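Local coordinates for protein lipase (Rhizopus chinensis, PDB 6A0W) that probably hydrolyses the ester bonds of triacylglycerols, as a fungal class 3 lipase of the alpha/beta-hydrolase clan, at residues L95-F107 / Q157-H171. Residues are numbered along the deposited sequence; the frame is centred on the assembly and turned at random.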
# COMPACT_ATOMS: atom_id res chain seq x y z
N LEU A 95 2.33 11.17 -11.23
CA LEU A 95 2.52 12.55 -10.84
C LEU A 95 4.02 12.79 -10.73
O LEU A 95 4.77 11.96 -10.23
CB LEU A 95 1.86 12.77 -9.48
CG LEU A 95 1.99 14.17 -8.86
CD1 LEU A 95 0.81 15.00 -9.37
CD2 LEU A 95 1.93 14.02 -7.34
N ARG A 96 4.45 13.97 -11.15
CA ARG A 96 5.83 14.35 -11.01
C ARG A 96 5.96 15.60 -10.14
O ARG A 96 5.22 16.59 -10.33
CB ARG A 96 6.47 14.59 -12.38
CG ARG A 96 7.98 14.69 -12.29
CD ARG A 96 8.64 14.95 -13.65
NE ARG A 96 8.57 16.36 -13.96
CZ ARG A 96 7.69 16.94 -14.78
NH1 ARG A 96 6.92 16.23 -15.60
NH2 ARG A 96 7.64 18.26 -14.81
N SER A 97 6.92 15.55 -9.22
CA SER A 97 7.39 16.70 -8.46
C SER A 97 8.84 16.96 -8.87
O SER A 97 9.76 16.19 -8.52
CB SER A 97 7.34 16.38 -6.95
OG SER A 97 7.92 17.43 -6.17
N ASP A 98 9.09 18.13 -9.42
CA ASP A 98 10.43 18.51 -9.74
C ASP A 98 11.13 18.92 -8.48
O ASP A 98 12.27 18.62 -8.30
CB ASP A 98 10.45 19.63 -10.75
CG ASP A 98 9.99 19.17 -12.09
OD1 ASP A 98 10.36 18.08 -12.49
OD2 ASP A 98 9.25 19.87 -12.72
N ALA A 99 10.42 19.55 -7.58
CA ALA A 99 10.99 20.01 -6.30
C ALA A 99 11.49 18.82 -5.49
O ALA A 99 12.54 18.92 -4.91
CB ALA A 99 9.96 20.78 -5.54
N GLN A 100 10.77 17.72 -5.48
CA GLN A 100 11.18 16.55 -4.68
C GLN A 100 11.93 15.55 -5.56
O GLN A 100 12.31 14.52 -5.04
CB GLN A 100 9.95 15.89 -4.06
CG GLN A 100 9.00 16.89 -3.42
CD GLN A 100 8.05 16.29 -2.41
OE1 GLN A 100 6.93 16.73 -2.27
NE2 GLN A 100 8.52 15.30 -1.68
N LYS A 101 12.11 15.85 -6.84
CA LYS A 101 12.78 14.95 -7.81
C LYS A 101 12.16 13.55 -7.69
O LYS A 101 12.91 12.60 -7.55
CB LYS A 101 14.29 14.95 -7.58
CG LYS A 101 14.99 16.24 -7.96
CD LYS A 101 16.47 16.22 -7.70
CE LYS A 101 17.29 16.21 -8.97
NZ LYS A 101 18.65 15.65 -8.77
N THR A 102 10.86 13.45 -7.78
CA THR A 102 10.17 12.16 -7.60
C THR A 102 9.11 11.96 -8.67
O THR A 102 8.45 12.92 -9.05
CB THR A 102 9.49 12.12 -6.22
OG1 THR A 102 10.43 12.26 -5.16
CG2 THR A 102 8.68 10.87 -5.96
N ILE A 103 9.02 10.75 -9.17
CA ILE A 103 7.90 10.36 -10.07
C ILE A 103 7.01 9.47 -9.21
O ILE A 103 7.48 8.44 -8.74
CB ILE A 103 8.39 9.61 -11.31
CG1 ILE A 103 9.31 10.48 -12.17
CG2 ILE A 103 7.21 9.10 -12.10
CD1 ILE A 103 10.25 9.71 -13.04
N TYR A 104 5.78 9.86 -8.99
CA TYR A 104 4.88 9.07 -8.13
C TYR A 104 3.95 8.21 -8.99
O TYR A 104 3.43 8.68 -9.96
CB TYR A 104 3.98 9.99 -7.31
CG TYR A 104 4.66 10.87 -6.29
CD1 TYR A 104 5.11 12.13 -6.62
CD2 TYR A 104 4.82 10.44 -4.99
CE1 TYR A 104 5.71 12.94 -5.68
CE2 TYR A 104 5.42 11.23 -4.04
CZ TYR A 104 5.86 12.49 -4.38
OH TYR A 104 6.46 13.27 -3.44
N VAL A 105 3.82 6.97 -8.61
CA VAL A 105 2.86 6.03 -9.23
C VAL A 105 1.89 5.71 -8.09
O VAL A 105 2.34 5.12 -7.15
CB VAL A 105 3.54 4.77 -9.79
CG1 VAL A 105 2.52 3.87 -10.44
CG2 VAL A 105 4.64 5.13 -10.77
N THR A 106 0.66 6.11 -8.18
CA THR A 106 -0.30 5.92 -7.06
C THR A 106 -1.51 5.11 -7.51
O THR A 106 -2.02 5.38 -8.58
CB THR A 106 -0.73 7.29 -6.51
OG1 THR A 106 0.41 8.07 -6.19
CG2 THR A 106 -1.63 7.17 -5.31
N PHE A 107 -1.98 4.19 -6.68
CA PHE A 107 -3.16 3.37 -7.02
C PHE A 107 -4.18 3.32 -5.87
O PHE A 107 -3.86 3.57 -4.72
CB PHE A 107 -2.77 1.92 -7.27
CG PHE A 107 -1.75 1.68 -8.34
CD1 PHE A 107 -0.40 1.69 -8.05
CD2 PHE A 107 -2.14 1.43 -9.64
CE1 PHE A 107 0.54 1.45 -9.03
CE2 PHE A 107 -1.19 1.20 -10.62
CZ PHE A 107 0.14 1.21 -10.31
N GLN A 157 8.62 9.42 -18.36
CA GLN A 157 9.05 10.41 -17.38
C GLN A 157 10.49 10.18 -16.90
O GLN A 157 11.25 11.12 -16.68
CB GLN A 157 8.08 10.38 -16.19
CG GLN A 157 6.72 10.97 -16.55
CD GLN A 157 6.78 12.46 -16.70
OE1 GLN A 157 7.20 13.18 -15.78
NE2 GLN A 157 6.29 12.96 -17.85
N LEU A 158 10.84 8.92 -16.69
CA LEU A 158 12.16 8.57 -16.24
C LEU A 158 13.19 8.88 -17.34
O LEU A 158 14.22 9.52 -17.05
CB LEU A 158 12.17 7.10 -15.87
CG LEU A 158 13.34 6.52 -15.09
CD1 LEU A 158 13.56 7.26 -13.78
CD2 LEU A 158 13.04 5.06 -14.83
N THR A 159 12.85 8.61 -18.60
CA THR A 159 13.69 9.10 -19.72
C THR A 159 13.89 10.61 -19.68
O THR A 159 15.03 11.10 -19.78
CB THR A 159 13.10 8.72 -21.08
OG1 THR A 159 12.91 7.30 -21.13
CG2 THR A 159 14.03 9.13 -22.21
N ALA A 160 12.82 11.35 -19.41
CA ALA A 160 12.93 12.79 -19.38
C ALA A 160 13.58 13.35 -18.10
O ALA A 160 14.08 14.48 -18.07
CB ALA A 160 11.57 13.42 -19.62
N TYR A 161 13.55 12.55 -17.03
CA TYR A 161 14.04 13.00 -15.71
C TYR A 161 14.81 11.87 -15.06
O TYR A 161 14.30 11.22 -14.13
CB TYR A 161 12.83 13.37 -14.82
CG TYR A 161 12.06 14.56 -15.33
CD1 TYR A 161 12.54 15.85 -15.13
CD2 TYR A 161 10.94 14.39 -16.15
CE1 TYR A 161 11.88 16.94 -15.66
CE2 TYR A 161 10.28 15.48 -16.70
CZ TYR A 161 10.76 16.75 -16.45
OH TYR A 161 10.04 17.84 -16.90
N PRO A 162 16.01 11.58 -15.57
CA PRO A 162 16.53 10.24 -15.30
C PRO A 162 17.18 10.13 -13.95
O PRO A 162 17.44 9.01 -13.49
CB PRO A 162 17.56 10.00 -16.42
CG PRO A 162 17.93 11.37 -16.89
CD PRO A 162 16.66 12.17 -16.76
N ASP A 163 17.40 11.27 -13.33
CA ASP A 163 17.92 11.37 -11.97
C ASP A 163 16.81 11.30 -10.90
O ASP A 163 17.11 11.34 -9.71
CB ASP A 163 18.71 12.67 -11.78
CG ASP A 163 17.95 13.92 -12.28
OD1 ASP A 163 17.14 13.87 -13.28
OD2 ASP A 163 18.20 15.00 -11.70
N TYR A 164 15.54 11.25 -11.28
CA TYR A 164 14.47 11.28 -10.27
C TYR A 164 14.24 9.89 -9.68
O TYR A 164 14.45 8.87 -10.34
CB TYR A 164 13.16 11.81 -10.85
CG TYR A 164 13.05 13.31 -11.08
CD1 TYR A 164 14.16 14.09 -11.31
CD2 TYR A 164 11.79 13.91 -11.19
CE1 TYR A 164 14.04 15.45 -11.58
CE2 TYR A 164 11.66 15.25 -11.47
CZ TYR A 164 12.78 16.01 -11.73
OH TYR A 164 12.60 17.35 -11.96
N LYS A 165 13.76 9.81 -8.44
CA LYS A 165 13.38 8.50 -7.92
C LYS A 165 11.90 8.23 -8.18
O LYS A 165 11.12 9.14 -8.34
CB LYS A 165 13.65 8.43 -6.43
CG LYS A 165 12.76 9.32 -5.62
CD LYS A 165 13.18 9.23 -4.17
CE LYS A 165 12.48 10.30 -3.36
NZ LYS A 165 13.05 10.25 -1.99
N VAL A 166 11.54 6.96 -8.21
CA VAL A 166 10.18 6.54 -8.38
C VAL A 166 9.64 5.97 -7.07
O VAL A 166 10.22 5.04 -6.47
CB VAL A 166 10.13 5.45 -9.48
CG1 VAL A 166 8.75 4.86 -9.61
CG2 VAL A 166 10.58 6.04 -10.82
N ILE A 167 8.53 6.55 -6.61
CA ILE A 167 7.83 6.12 -5.41
C ILE A 167 6.50 5.53 -5.84
O ILE A 167 5.71 6.18 -6.52
CB ILE A 167 7.50 7.35 -4.51
CG1 ILE A 167 8.77 8.03 -3.96
CG2 ILE A 167 6.58 6.95 -3.38
CD1 ILE A 167 9.53 7.27 -2.89
N VAL A 168 6.23 4.28 -5.47
CA VAL A 168 4.95 3.68 -5.79
C VAL A 168 4.15 3.57 -4.48
O VAL A 168 4.65 2.98 -3.53
CB VAL A 168 5.10 2.27 -6.39
CG1 VAL A 168 3.77 1.81 -6.93
CG2 VAL A 168 6.18 2.20 -7.48
N THR A 169 2.95 4.15 -4.43
CA THR A 169 2.21 4.21 -3.16
C THR A 169 0.73 3.87 -3.33
O THR A 169 0.16 4.03 -4.41
CB THR A 169 2.42 5.57 -2.43
OG1 THR A 169 1.82 5.50 -1.13
CG2 THR A 169 1.77 6.72 -3.18
N GLY A 170 0.15 3.21 -2.33
CA GLY A 170 -1.27 2.97 -2.30
C GLY A 170 -1.77 2.60 -0.92
O GLY A 170 -1.01 2.05 -0.11
N HIS A 171 -3.06 2.86 -0.71
CA HIS A 171 -3.83 2.44 0.47
C HIS A 171 -4.61 1.20 0.10
O HIS A 171 -5.05 1.06 -1.05
CB HIS A 171 -4.76 3.59 0.90
CG HIS A 171 -5.75 3.22 1.97
ND1 HIS A 171 -7.11 3.22 1.73
CD2 HIS A 171 -5.59 2.96 3.29
CE1 HIS A 171 -7.74 2.92 2.86
NE2 HIS A 171 -6.84 2.68 3.80
O HOH W 1 10.12 20.00 -15.23
O HOH W 2 -4.47 4.84 -2.42
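R96 lays its guanidinium over one face of the Y161 ring, the two planes only 11° apart, with NE above the rim of the ring and CD making a CH-pi contact 3.6 Å from its centroid. The bend at chi3 (82°) turns the flat group onto the ring, and bonds around its edge fix its rotation. R96 NH1 gives a nearly straight bond of 3.1 Å to an in-plane lone pair of Q157 OE1, in the last turn of helix 137-160, while NE and NH2 take D98 side-on, one nitrogen to each carboxylate oxygen. D98 OD2 has a further salt-bridge partner in K78, and a water ties this oxygen to Y161 OH.

The Y164 ring is sandwiched: K101 CA sits over the centre of one face, 3.6 Å from the centroid, and Y161 CB covers the opposite face. From the ring's edge, Y164 OH points at D98 OD1, the modelled 2.4 Å being too short to be taken at face value. K101 NZ reaches on to D163 OD2 in a salt bridge whose hydrogen bond is weak.

Beyond this aromatic and charged end the strands run parallel in register, from T102 beside K165 to T106 beside T169. I103 and V105 each give their N-H and accept at their O, and F107 adds its N-H, as in V105 N to I167 O at 2.9 Å. I103 CD1 lies against the last turn of helix 137-160, 4.2 Å from L158 CD1; V105 and V168 lie on the same face, with helix 173-188 covering V168. On the other face T102 CG2 presses on I167 CG1 at 3.5 Å, and helix 38-53 packs on Y104 and I167.

This is the parallel strand pairing of the alpha/beta-hydrolase fold, and G170, near the end of strand 165-171, is the first glycine of a GxSxG sequence that probably forms the nucleophile elbow.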